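Local coordinates for protein CD1-2 antigen (Gallus gallus, PDB 3DBX) that probably presents lipid antigens at the cell surface, as other members of the MHC class I-like CD1 family do, at residues V38-L43 and P171-M176; C105-Y108 and T112-S115; V195-A200 and L205-R210. All blocks are in the same frame, centred on the assembly; numbering follows the deposited sequence.

In the fold
Contacts 1 and 2 belong to the MHC class I-like part of the chain and touch each other, whereas contact 3 lies in the immunoglobulin C1-set domain, its centre about 41 Å from that of contact 1. Contact 1 is buried and small: one residue of helix 156-180 meets strand 38-43 by van der Waals packing. Contact 2, near the turn of the hairpin 97-107/113-121 in the same sheet, is a surface contact of backbone hydrogen bonds dressed by a sugar. Contact 3 is again an antiparallel hairpin, but partly buried: one face joins an apolar immunoglobulin core, and its arginines reach another protein chain.

Contact 1: residues V38-L43 and P171-M176; sequences VPIMVL and PNYILM
Tyr173 alone carries the helical side of this contact, setting its hydroxyl end against Ile40 and Met41 of strand 38-43. The arrangement belongs to the MHC class I-like platform, in which long helices lie across an antiparallel sheet. Along the helix, Pro171 comes first, at a kink: its ring nitrogen has no hydrogen to give to the preceding turn, and its ring packs on Cys105 of strand 97-107 instead of on strand 38-43. Next on the inward side is Tyr173. With CG anti to the backbone N (chi1 -169°), the ring spans the wide gap to the strand; the closest CA atoms of the two segments, those of Ile40 and Ile174, are 10.9 Å apart. A long, flat residue suits such a distance. Met41 approaches from the opposite direction, and its thioether bends at the end (chi3 -62°) to place CE 3.4 Å from Tyr173 OH. That methyl lies obliquely to the ring, 4.3 Å from Tyr173 CZ. The strand can offer two successive side chains because Ile40 and Met41 form a classic beta bulge opposite Ala33. Phe13 meets the tyrosine ring edge-to-face, and Val66 also packs on it. Ile174 and Leu175 then turn to Leu107, tying the helix to strand 97-107. What the helix gives to strand 38-43 is therefore a buried phenol oxygen with no hydrogen-bonding partner in the model; Ile40 slides past the tyrosine in the opposite direction and sets its CG2 methyl 3.7 Å from Tyr173 OH.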
ATOM      1  N   VAL A  38       4.155  -9.005  -1.441  1.00 28.97           N
ATOM      2  CA  VAL A  38       3.387 -10.049  -2.105  1.00 30.91           C
ATOM      3  C   VAL A  38       2.264 -10.419  -1.154  1.00 31.34           C
ATOM      4  O   VAL A  38       2.553 -10.850  -0.033  1.00 30.83           O
ATOM      5  CB  VAL A  38       4.255 -11.312  -2.301  1.00 30.98           C
ATOM      6  CG1 VAL A  38       3.419 -12.448  -2.936  1.00 33.20           C
ATOM      7  CG2 VAL A  38       5.502 -10.973  -3.146  1.00 34.04           C
ATOM      8  N   PRO A  39       1.002 -10.220  -1.581  1.00 33.05           N
ATOM      9  CA  PRO A  39      -0.184 -10.672  -0.852  1.00 33.59           C
ATOM     10  C   PRO A  39      -0.188 -12.196  -0.782  1.00 35.20           C
ATOM     11  O   PRO A  39      -0.091 -12.857  -1.813  1.00 37.74           O
ATOM     12  CB  PRO A  39      -1.319 -10.187  -1.736  1.00 34.80           C
ATOM     13  CG  PRO A  39      -0.723  -9.002  -2.496  1.00 34.54           C
ATOM     14  CD  PRO A  39       0.629  -9.517  -2.828  1.00 33.56           C
ATOM     15  N   ILE A  40      -0.243 -12.745   0.429  1.00 35.31           N
ATOM     16  CA  ILE A  40      -0.174 -14.203   0.666  1.00 37.83           C
ATOM     17  C   ILE A  40      -1.590 -14.743   0.881  1.00 39.08           C
ATOM     18  O   ILE A  40      -1.947 -15.816   0.376  1.00 40.76           O
ATOM     19  CB  ILE A  40       0.751 -14.526   1.912  1.00 36.91           C
ATOM     20  CG1 ILE A  40       2.202 -14.234   1.583  1.00 39.11           C
ATOM     21  CG2 ILE A  40       0.665 -15.957   2.327  1.00 41.85           C
ATOM     22  CD1 ILE A  40       2.588 -14.635   0.192  1.00 39.27           C
ATOM     23  N   MET A  41      -2.375 -13.973   1.639  1.00 38.14           N
ATOM     24  CA  MET A  41      -3.720 -14.350   2.054  1.00 40.72           C
ATOM     25  C   MET A  41      -4.560 -13.092   2.084  1.00 38.43           C
ATOM     26  O   MET A  41      -4.064 -12.021   2.434  1.00 35.92           O
ATOM     27  CB  MET A  41      -3.709 -14.970   3.455  1.00 41.13           C
ATOM     28  CG  MET A  41      -3.252 -16.399   3.486  1.00 45.69           C
ATOM     29  SD  MET A  41      -3.321 -17.204   5.102  1.00 50.97           S
ATOM     30  CE  MET A  41      -2.179 -16.194   6.052  1.00 46.89           C
ATOM     31  N   VAL A  42      -5.814 -13.210   1.697  1.00 39.39           N
ATOM     32  CA  VAL A  42      -6.722 -12.080   1.809  1.00 39.40           C
ATOM     33  C   VAL A  42      -8.010 -12.580   2.456  1.00 41.42           C
ATOM     34  O   VAL A  42      -8.514 -13.650   2.122  1.00 43.61           O
ATOM     35  CB  VAL A  42      -6.934 -11.399   0.417  1.00 39.76           C
ATOM     36  CG1 VAL A  42      -8.250 -10.653   0.303  1.00 42.48           C
ATOM     37  CG2 VAL A  42      -5.783 -10.426   0.145  1.00 39.83           C
ATOM     38  N   LEU A  43      -8.529 -11.824   3.407  1.00 41.13           N
ATOM     39  CA  LEU A  43      -9.741 -12.241   4.068  1.00 44.53           C
ATOM     40  C   LEU A  43     -10.911 -11.999   3.105  1.00 47.28           C
ATOM     41  O   LEU A  43     -11.002 -10.918   2.516  1.00 46.87           O
ATOM     42  CB  LEU A  43      -9.898 -11.464   5.382  1.00 43.23           C
ATOM     43  CG  LEU A  43     -11.098 -11.810   6.274  1.00 46.12           C
ATOM     44  CD1 LEU A  43     -10.822 -13.098   6.981  1.00 46.88           C
ATOM     45  CD2 LEU A  43     -11.414 -10.705   7.300  1.00 45.45           C
ATOM     46  N   PRO A 171       7.836 -16.830  12.682  1.00 59.11           N
ATOM     47  CA  PRO A 171       9.173 -17.157  12.164  1.00 60.64           C
ATOM     48  C   PRO A 171       9.302 -18.453  11.340  1.00 61.94           C
ATOM     49  O   PRO A 171       9.930 -18.424  10.271  1.00 61.21           O
ATOM     50  CB  PRO A 171      10.033 -17.232  13.436  1.00 65.44           C
ATOM     51  CG  PRO A 171       9.378 -16.319  14.356  1.00 64.45           C
ATOM     52  CD  PRO A 171       7.906 -16.519  14.120  1.00 61.86           C
ATOM     53  N   ASN A 172       8.769 -19.575  11.836  1.00 64.07           N
ATOM     54  CA  ASN A 172       8.689 -20.818  11.051  1.00 65.10           C
ATOM     55  C   ASN A 172       7.936 -20.665   9.715  1.00 61.06           C
ATOM     56  O   ASN A 172       8.356 -21.211   8.698  1.00 60.99           O
ATOM     57  CB  ASN A 172       8.072 -21.956  11.876  1.00 68.63           C
ATOM     58  CG  ASN A 172       9.075 -22.606  12.825  1.00 76.08           C
ATOM     59  OD1 ASN A 172       9.767 -21.922  13.588  1.00 79.46           O
ATOM     60  ND2 ASN A 172       9.160 -23.940  12.781  1.00 80.59           N
ATOM     61  N   TYR A 173       6.836 -19.913   9.741  1.00 58.13           N
ATOM     62  CA  TYR A 173       6.004 -19.642   8.567  1.00 55.39           C
ATOM     63  C   TYR A 173       6.747 -18.851   7.475  1.00 52.88           C
ATOM     64  O   TYR A 173       6.730 -19.238   6.301  1.00 52.21           O
ATOM     65  CB  TYR A 173       4.738 -18.903   9.020  1.00 53.96           C
ATOM     66  CG  TYR A 173       3.632 -18.747   7.999  1.00 52.06           C
ATOM     67  CD1 TYR A 173       3.253 -19.790   7.148  1.00 54.94           C
ATOM     68  CD2 TYR A 173       2.928 -17.560   7.922  1.00 49.50           C
ATOM     69  CE1 TYR A 173       2.197 -19.618   6.211  1.00 53.86           C
ATOM     70  CE2 TYR A 173       1.896 -17.388   7.014  1.00 50.61           C
ATOM     71  CZ  TYR A 173       1.534 -18.416   6.166  1.00 50.92           C
ATOM     72  OH  TYR A 173       0.491 -18.186   5.279  1.00 51.31           O
ATOM     73  N   ILE A 174       7.413 -17.766   7.871  1.00 52.25           N
ATOM     74  CA  ILE A 174       8.228 -16.946   6.962  1.00 50.91           C
ATOM     75  C   ILE A 174       9.270 -17.819   6.240  1.00 53.76           C
ATOM     76  O   ILE A 174       9.432 -17.739   5.013  1.00 52.65           O
ATOM     77  CB  ILE A 174       8.959 -15.818   7.741  1.00 51.36           C
ATOM     78  CG1 ILE A 174       7.958 -14.774   8.256  1.00 48.71           C
ATOM     79  CG2 ILE A 174       9.994 -15.138   6.867  1.00 50.74           C
ATOM     80  CD1 ILE A 174       8.537 -13.798   9.304  1.00 50.07           C
ATOM     81  N   LEU A 175       9.949 -18.656   7.027  1.00 57.16           N
ATOM     82  CA  LEU A 175      11.005 -19.534   6.565  1.00 60.31           C
ATOM     83  C   LEU A 175      10.521 -20.509   5.499  1.00 60.57           C
ATOM     84  O   LEU A 175      11.160 -20.668   4.455  1.00 60.46           O
ATOM     85  CB  LEU A 175      11.589 -20.296   7.753  1.00 64.42           C
ATOM     86  CG  LEU A 175      12.957 -19.846   8.260  1.00 67.07           C
ATOM     87  CD1 LEU A 175      12.967 -18.360   8.583  1.00 62.83           C
ATOM     88  CD2 LEU A 175      13.368 -20.674   9.472  1.00 72.07           C
ATOM     89  N   MET A 176       9.389 -21.149   5.768  1.00 60.86           N
ATOM     90  CA  MET A 176       8.775 -22.064   4.816  1.00 62.34           C
ATOM     91  C   MET A 176       8.278 -21.328   3.554  1.00 58.90           C
ATOM     92  O   MET A 176       8.437 -21.833   2.437  1.00 59.38           O
ATOM     93  CB  MET A 176       7.681 -22.901   5.496  1.00 63.37           C
ATOM     94  CG  MET A 176       8.237 -23.791   6.643  1.00 69.38           C
ATOM     95  SD  MET A 176       7.122 -24.967   7.473  1.00 73.20           S
ATOM     96  CE  MET A 176       7.377 -26.465   6.512  1.00 77.67           C
TER

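Contact 2: residues C105-Y108 and T112-S115; sequences CKLY and TRWS. With NAG (2-acetamido-2-deoxy-beta-D-glucopyranose), chain E.
Lys106 and Trp114 bond to each other twice through their backbones. Lys106 N reaches Trp114 O at 2.8 Å, nearly straight at 168°, and Trp114 N returns a longer bond of 3.1 Å to Lys106 O. Towards the turn, Tyr108 N adds a third at 3.3 Å to Thr112 O. The hydroxyl Thr112 OG1 is hydrogen-bonded to Asn110 OD1 in the turn and lies 3.3 Å from NAG O5, the ring oxygen of the N-linked sugar.

Tyr108 carries much of the packing. Its CG lies beside the backbone N (chi1 -53°), which swings the ring toward Thr112 and Trp114. NAG C6 stands over the ring centre, 3.7 Å from Tyr108 CD1, and the Thr112 carbonyl comes at the edge. The hydroxyl end crosses to the partner strand, Tyr108 OH 3.7 Å from Trp114 CB. A flat aromatic with a polar tip suits this half-exposed place beside a glycan. Lys106 and Trp114 share one sheet face; on the other, Leu107 CD2 touches the aliphatic Arg113 CG at 3.8 Å, and small Cys105 and Ser115 fit beneath helix 156-180. Two inner strands of the MHC-like platform sheet thus form a beta hairpin, here near its glycosylated turn.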
ATOM      1  N   CYS A 105       6.214  -9.106  11.631  1.00 46.32           N
ATOM      2  CA  CYS A 105       7.331  -9.936  12.089  1.00 50.46           C
ATOM      3  C   CYS A 105       8.416  -9.875  11.009  1.00 51.60           C
ATOM      4  O   CYS A 105       8.186 -10.306   9.863  1.00 50.04           O
ATOM      5  CB  CYS A 105       6.873 -11.392  12.291  1.00 50.53           C
ATOM      6  SG  CYS A 105       8.105 -12.537  12.970  1.00 54.45           S
ATOM      7  N   LYS A 106       9.568  -9.317  11.361  1.00 55.48           N
ATOM      8  CA  LYS A 106      10.731  -9.270  10.475  1.00 58.19           C
ATOM      9  C   LYS A 106      11.811 -10.189  11.023  1.00 62.79           C
ATOM     10  O   LYS A 106      12.051 -10.197  12.231  1.00 66.11           O
ATOM     11  CB  LYS A 106      11.277  -7.843  10.401  1.00 59.15           C
ATOM     12  CG  LYS A 106      12.178  -7.542   9.201  1.00 60.16           C
ATOM     13  CD  LYS A 106      12.340  -6.029   9.015  1.00 61.17           C
ATOM     14  CE  LYS A 106      12.166  -5.612   7.542  1.00 62.64           C
ATOM     15  NZ  LYS A 106      11.810  -4.157   7.366  1.00 62.29           N
ATOM     16  N   LEU A 107      12.454 -10.963  10.141  1.00 64.60           N
ATOM     17  CA  LEU A 107      13.648 -11.761  10.509  1.00 69.91           C
ATOM     18  C   LEU A 107      14.927 -11.228   9.866  1.00 72.58           C
ATOM     19  O   LEU A 107      15.118 -11.341   8.644  1.00 70.97           O
ATOM     20  CB  LEU A 107      13.485 -13.242  10.132  1.00 70.16           C
ATOM     21  CG  LEU A 107      12.238 -14.077  10.457  1.00 68.83           C
ATOM     22  CD1 LEU A 107      12.631 -15.549  10.423  1.00 71.01           C
ATOM     23  CD2 LEU A 107      11.638 -13.744  11.817  1.00 70.24           C
ATOM     24  N   TYR A 108      15.799 -10.655  10.694  1.00 77.24           N
ATOM     25  CA  TYR A 108      17.132 -10.233  10.253  1.00 81.23           C
ATOM     26  C   TYR A 108      18.034 -11.455  10.204  1.00 84.90           C
ATOM     27  O   TYR A 108      17.906 -12.356  11.036  1.00 87.02           O
ATOM     28  CB  TYR A 108      17.727  -9.172  11.195  1.00 85.07           C
ATOM     29  CG  TYR A 108      16.820  -7.979  11.415  1.00 82.85           C
ATOM     30  CD1 TYR A 108      16.782  -6.927  10.501  1.00 80.76           C
ATOM     31  CD2 TYR A 108      15.986  -7.910  12.529  1.00 82.65           C
ATOM     32  CE1 TYR A 108      15.944  -5.838  10.691  1.00 78.83           C
ATOM     33  CE2 TYR A 108      15.146  -6.822  12.731  1.00 80.57           C
ATOM     34  CZ  TYR A 108      15.129  -5.790  11.809  1.00 78.54           C
ATOM     35  OH  TYR A 108      14.298  -4.711  12.007  1.00 76.25           O
ATOM     36  N   THR A 112      18.241 -11.663  15.426  1.00 97.04           N
ATOM     37  CA  THR A 112      17.205 -10.803  16.014  1.00 94.47           C
ATOM     38  C   THR A 112      15.901 -10.709  15.198  1.00 86.65           C
ATOM     39  O   THR A 112      15.903 -10.872  13.973  1.00 83.83           O
ATOM     40  CB  THR A 112      17.759  -9.380  16.287  1.00 97.07           C
ATOM     41  OG1 THR A 112      18.359  -8.864  15.093  1.00 96.71           O
ATOM     42  CG2 THR A 112      18.805  -9.408  17.392  1.00105.10           C
ATOM     43  N   ARG A 113      14.791 -10.463  15.897  1.00 83.78           N
ATOM     44  CA  ARG A 113      13.476 -10.273  15.275  1.00 77.05           C
ATOM     45  C   ARG A 113      12.887  -8.926  15.665  1.00 75.20           C
ATOM     46  O   ARG A 113      13.074  -8.474  16.795  1.00 79.04           O
ATOM     47  CB  ARG A 113      12.475 -11.339  15.742  1.00 76.17           C
ATOM     48  CG  ARG A 113      12.762 -12.787  15.364  1.00 76.95           C
ATOM     49  CD  ARG A 113      11.894 -13.724  16.220  1.00 77.28           C
ATOM     50  NE  ARG A 113      12.506 -14.030  17.516  1.00 81.28           N
ATOM     51  CZ  ARG A 113      13.256 -15.102  17.741  1.00 84.91           C
ATOM     52  NH1 ARG A 113      13.481 -15.970  16.763  1.00 82.53           N
ATOM     53  NH2 ARG A 113      13.787 -15.310  18.940  1.00 91.93           N
ATOM     54  N   TRP A 114      12.155  -8.303  14.745  1.00 69.52           N
ATOM     55  CA  TRP A 114      11.307  -7.175  15.100  1.00 67.23           C
ATOM     56  C   TRP A 114       9.846  -7.607  14.968  1.00 62.47           C
ATOM     57  O   TRP A 114       9.427  -8.052  13.901  1.00 58.38           O
ATOM     58  CB  TRP A 114      11.601  -5.951  14.223  1.00 66.53           C
ATOM     59  CG  TRP A 114      10.802  -4.699  14.590  1.00 66.41           C
ATOM     60  CD1 TRP A 114      10.547  -4.220  15.856  1.00 69.32           C
ATOM     61  CD2 TRP A 114      10.190  -3.764  13.682  1.00 64.13           C
ATOM     62  NE1 TRP A 114       9.800  -3.065  15.785  1.00 67.91           N
ATOM     63  CE2 TRP A 114       9.574  -2.756  14.468  1.00 64.35           C
ATOM     64  CE3 TRP A 114      10.096  -3.682  12.282  1.00 61.37           C
ATOM     65  CZ2 TRP A 114       8.872  -1.682  13.900  1.00 62.34           C
ATOM     66  CZ3 TRP A 114       9.400  -2.605  11.719  1.00 58.44           C
ATOM     67  CH2 TRP A 114       8.797  -1.625  12.529  1.00 58.44           C
ATOM     68  N   SER A 115       9.092  -7.492  16.060  1.00 62.43           N
ATOM     69  CA  SER A 115       7.677  -7.868  16.080  1.00 59.22           C
ATOM     70  C   SER A 115       6.856  -6.752  16.705  1.00 57.64           C
ATOM     71  O   SER A 115       7.313  -6.097  17.632  1.00 60.58           O
ATOM     72  CB  SER A 115       7.472  -9.165  16.866  1.00 61.97           C
ATOM     73  OG  SER A 115       7.957 -10.305  16.154  1.00 64.39           O
TER
HETATM   74  C1  NAG E 521      21.515  -7.595  14.556  1.00106.60           C
HETATM   75  C2  NAG E 521      22.456  -6.534  15.139  1.00112.08           C
HETATM   76  C3  NAG E 521      21.628  -5.479  15.871  1.00110.77           C
HETATM   77  C4  NAG E 521      20.581  -4.870  14.929  1.00103.76           C
HETATM   78  C5  NAG E 521      19.797  -5.961  14.189  1.00 97.34           C
HETATM   79  C6  NAG E 521      18.934  -5.351  13.092  1.00 90.60           C
HETATM   80  C7  NAG E 521      24.744  -7.255  15.618  1.00125.84           C
HETATM   81  C8  NAG E 521      25.798  -6.645  16.499  1.00134.53           C
HETATM   82  N2  NAG E 521      23.472  -7.114  16.003  1.00120.51           N
HETATM   83  O3  NAG E 521      22.476  -4.467  16.360  1.00116.86           O
HETATM   84  O4  NAG E 521      19.690  -4.026  15.638  1.00102.68           O
HETATM   85  O5  NAG E 521      20.658  -6.944  13.628  1.00 99.28           O
HETATM   86  O6  NAG E 521      19.677  -5.202  11.902  1.00 90.53           O
HETATM   87  O7  NAG E 521      25.075  -7.855  14.595  1.00124.51           O

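Contact 3: residues V195-A200 and L205-R210; sequences VFARTA and LLLVCR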
ATOM      1  N   VAL A 195      12.362  10.701 -20.729  1.00 27.49           N
ATOM      2  CA  VAL A 195      12.582  12.095 -20.301  1.00 27.10           C
ATOM      3  C   VAL A 195      11.905  13.042 -21.308  1.00 28.59           C
ATOM      4  O   VAL A 195      12.066  12.879 -22.535  1.00 30.45           O
ATOM      5  CB  VAL A 195      14.090  12.421 -20.189  1.00 28.07           C
ATOM      6  CG1 VAL A 195      14.302  13.893 -19.916  1.00 27.81           C
ATOM      7  CG2 VAL A 195      14.732  11.630 -19.057  1.00 26.87           C
ATOM      8  N   PHE A 196      11.116  13.993 -20.812  1.00 27.77           N
ATOM      9  CA  PHE A 196      10.549  15.036 -21.679  1.00 29.95           C
ATOM     10  C   PHE A 196      10.451  16.362 -20.915  1.00 30.04           C
ATOM     11  O   PHE A 196      10.651  16.389 -19.706  1.00 29.61           O
ATOM     12  CB  PHE A 196       9.182  14.613 -22.238  1.00 31.09           C
ATOM     13  CG  PHE A 196       8.233  14.090 -21.186  1.00 30.60           C
ATOM     14  CD1 PHE A 196       8.297  12.746 -20.778  1.00 32.15           C
ATOM     15  CD2 PHE A 196       7.332  14.933 -20.577  1.00 28.86           C
ATOM     16  CE1 PHE A 196       7.439  12.264 -19.791  1.00 33.51           C
ATOM     17  CE2 PHE A 196       6.456  14.462 -19.580  1.00 31.40           C
ATOM     18  CZ  PHE A 196       6.497  13.128 -19.201  1.00 30.75           C
ATOM     19  N   ALA A 197      10.172  17.451 -21.631  1.00 31.39           N
ATOM     20  CA  ALA A 197      10.091  18.786 -21.024  1.00 31.39           C
ATOM     21  C   ALA A 197       8.719  19.388 -21.181  1.00 32.08           C
ATOM     22  O   ALA A 197       8.066  19.218 -22.229  1.00 33.23           O
ATOM     23  CB  ALA A 197      11.135  19.711 -21.617  1.00 32.94           C
ATOM     24  N   ARG A 198       8.264  20.091 -20.141  1.00 31.91           N
ATOM     25  CA  ARG A 198       6.940  20.716 -20.177  1.00 33.46           C
ATOM     26  C   ARG A 198       7.011  22.142 -19.626  1.00 35.53           C
ATOM     27  O   ARG A 198       8.013  22.516 -19.014  1.00 34.63           O
ATOM     28  CB  ARG A 198       5.927  19.852 -19.403  1.00 33.31           C
ATOM     29  CG  ARG A 198       5.816  18.376 -19.890  1.00 32.75           C
ATOM     30  CD  ARG A 198       5.094  18.389 -21.240  1.00 34.74           C
ATOM     31  NE  ARG A 198       4.756  17.095 -21.817  1.00 34.08           N
ATOM     32  CZ  ARG A 198       5.238  16.627 -22.963  1.00 35.30           C
ATOM     33  NH1 ARG A 198       6.156  17.312 -23.642  1.00 32.32           N
ATOM     34  NH2 ARG A 198       4.824  15.451 -23.409  1.00 33.26           N
ATOM     35  N   THR A 199       5.982  22.955 -19.878  1.00 39.05           N
ATOM     36  CA  THR A 199       5.963  24.313 -19.365  1.00 42.68           C
ATOM     37  C   THR A 199       5.910  24.312 -17.835  1.00 43.75           C
ATOM     38  O   THR A 199       5.385  23.379 -17.225  1.00 42.82           O
ATOM     39  CB  THR A 199       4.766  25.155 -19.904  1.00 46.58           C
ATOM     40  OG1 THR A 199       3.521  24.545 -19.529  1.00 49.27           O
ATOM     41  CG2 THR A 199       4.818  25.260 -21.391  1.00 49.02           C
ATOM     42  N   ALA A 200       6.483  25.350 -17.233  1.00 46.02           N
ATOM     43  CA  ALA A 200       6.345  25.623 -15.805  1.00 48.76           C
ATOM     44  C   ALA A 200       6.306  27.143 -15.565  1.00 52.94           C
ATOM     45  O   ALA A 200       6.652  27.934 -16.456  1.00 53.39           O
ATOM     46  CB  ALA A 200       7.483  25.009 -15.047  1.00 46.62           C
ATOM     47  N   LEU A 205      11.294  25.624 -17.223  1.00 46.59           N
ATOM     48  CA  LEU A 205      10.898  24.409 -17.901  1.00 42.88           C
ATOM     49  C   LEU A 205      10.812  23.353 -16.836  1.00 39.48           C
ATOM     50  O   LEU A 205      11.594  23.377 -15.894  1.00 40.03           O
ATOM     51  CB  LEU A 205      12.001  23.973 -18.870  1.00 43.27           C
ATOM     52  CG  LEU A 205      12.096  24.469 -20.301  1.00 45.00           C
ATOM     53  CD1 LEU A 205      13.473  24.214 -20.765  1.00 46.72           C
ATOM     54  CD2 LEU A 205      11.169  23.614 -21.108  1.00 45.68           C
ATOM     55  N   LEU A 206       9.875  22.425 -16.977  1.00 36.70           N
ATOM     56  CA  LEU A 206       9.831  21.281 -16.092  1.00 34.32           C
ATOM     57  C   LEU A 206      10.391  20.080 -16.842  1.00 31.67           C
ATOM     58  O   LEU A 206       9.829  19.670 -17.856  1.00 30.54           O
ATOM     59  CB  LEU A 206       8.409  21.012 -15.614  1.00 34.66           C
ATOM     60  CG  LEU A 206       8.227  19.885 -14.578  1.00 34.88           C
ATOM     61  CD1 LEU A 206       8.813  20.366 -13.262  1.00 36.82           C
ATOM     62  CD2 LEU A 206       6.739  19.561 -14.390  1.00 35.76           C
ATOM     63  N   LEU A 207      11.518  19.534 -16.377  1.00 29.63           N
ATOM     64  CA  LEU A 207      11.997  18.294 -16.969  1.00 26.61           C
ATOM     65  C   LEU A 207      11.390  17.161 -16.173  1.00 26.63           C
ATOM     66  O   LEU A 207      11.379  17.239 -14.953  1.00 25.64           O
ATOM     67  CB  LEU A 207      13.523  18.193 -16.944  1.00 28.22           C
ATOM     68  CG  LEU A 207      14.250  19.400 -17.550  1.00 30.96           C
ATOM     69  CD1 LEU A 207      15.735  19.155 -17.530  1.00 32.17           C
ATOM     70  CD2 LEU A 207      13.766  19.703 -18.964  1.00 31.66           C
ATOM     71  N   VAL A 208      10.892  16.130 -16.868  1.00 24.27           N
ATOM     72  CA  VAL A 208      10.197  14.995 -16.239  1.00 24.05           C
ATOM     73  C   VAL A 208      10.916  13.728 -16.620  1.00 25.08           C
ATOM     74  O   VAL A 208      11.207  13.524 -17.791  1.00 24.53           O
ATOM     75  CB  VAL A 208       8.726  14.859 -16.724  1.00 24.04           C
ATOM     76  CG1 VAL A 208       8.021  13.681 -16.069  1.00 23.06           C
ATOM     77  CG2 VAL A 208       7.916  16.153 -16.458  1.00 24.39           C
ATOM     78  N   CYS A 209      11.241  12.899 -15.630  1.00 25.87           N
ATOM     79  CA  CYS A 209      11.757  11.565 -15.905  1.00 24.88           C
ATOM     80  C   CYS A 209      10.670  10.589 -15.399  1.00 25.09           C
ATOM     81  O   CYS A 209      10.389  10.574 -14.208  1.00 24.08           O
ATOM     82  CB  CYS A 209      13.006  11.372 -15.086  1.00 25.75           C
ATOM     83  SG  CYS A 209      13.794   9.776 -15.313  1.00 29.63           S
ATOM     84  N   ARG A 210      10.043   9.826 -16.294  1.00 24.70           N
ATOM     85  CA  ARG A 210       9.009   8.902 -15.884  1.00 24.26           C
ATOM     86  C   ARG A 210       9.619   7.503 -15.940  1.00 23.58           C
ATOM     87  O   ARG A 210      10.094   7.086 -16.990  1.00 23.74           O
ATOM     88  CB  ARG A 210       7.804   9.022 -16.812  1.00 26.76           C
ATOM     89  CG  ARG A 210       6.667   8.029 -16.493  1.00 28.11           C
ATOM     90  CD  ARG A 210       5.606   8.096 -17.595  1.00 34.79           C
ATOM     91  NE  ARG A 210       4.680   6.970 -17.505  1.00 37.25           N
ATOM     92  CZ  ARG A 210       3.686   6.738 -18.346  1.00 38.83           C
ATOM     93  NH1 ARG A 210       3.445   7.582 -19.346  1.00 40.91           N
ATOM     94  NH2 ARG A 210       2.913   5.687 -18.157  1.00 41.73           N
TER
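Phe196 and Val208 exchange two backbone bonds: Phe196 N gives to Val208 O at 3.1 Å, and Val208 N to Phe196 O at 2.9 Å. The next hydrogen-bonded pair, Arg198 and Leu206, repeats the pattern. The residues that alternate with these, Leu205, Leu207 and Cys209, bond through their backbones to Val257, Leu255 and Ser253 of strand 249-257, so strand 205-210 is held along both edges.

Arg198 folds back, its NH1 giving a bond to Ala197 O from above the carbonyl plane; its NE reaches outside the hairpin, in a salt bridge to an acidic side chain of another protein chain, probably beta-2-microglobulin. Arg210 NH2 bonds to a polar side chain of that chain. Phe196, its CG in the crowded position between backbone N and carbonyl carbon (chi1 49°), turns one ring face to Val208 CB in a CH-pi contact. Phe196 CD2 lies over the centre of the Arg198 guanidinium, a flat group that can rest on the ring while directing its N-H groups outward.

On the sheet face carrying Val195, Ala197 and Leu207, small Ala197 CB accepts Leu207 CD2 at 3.7 Å. This face joins the immunoglobulin core, where Trp223, Tyr265 and Trp283 pack, and the Cys209-Cys267 disulfide ties strand 204-214 to strand 265-270 of the facing sheet.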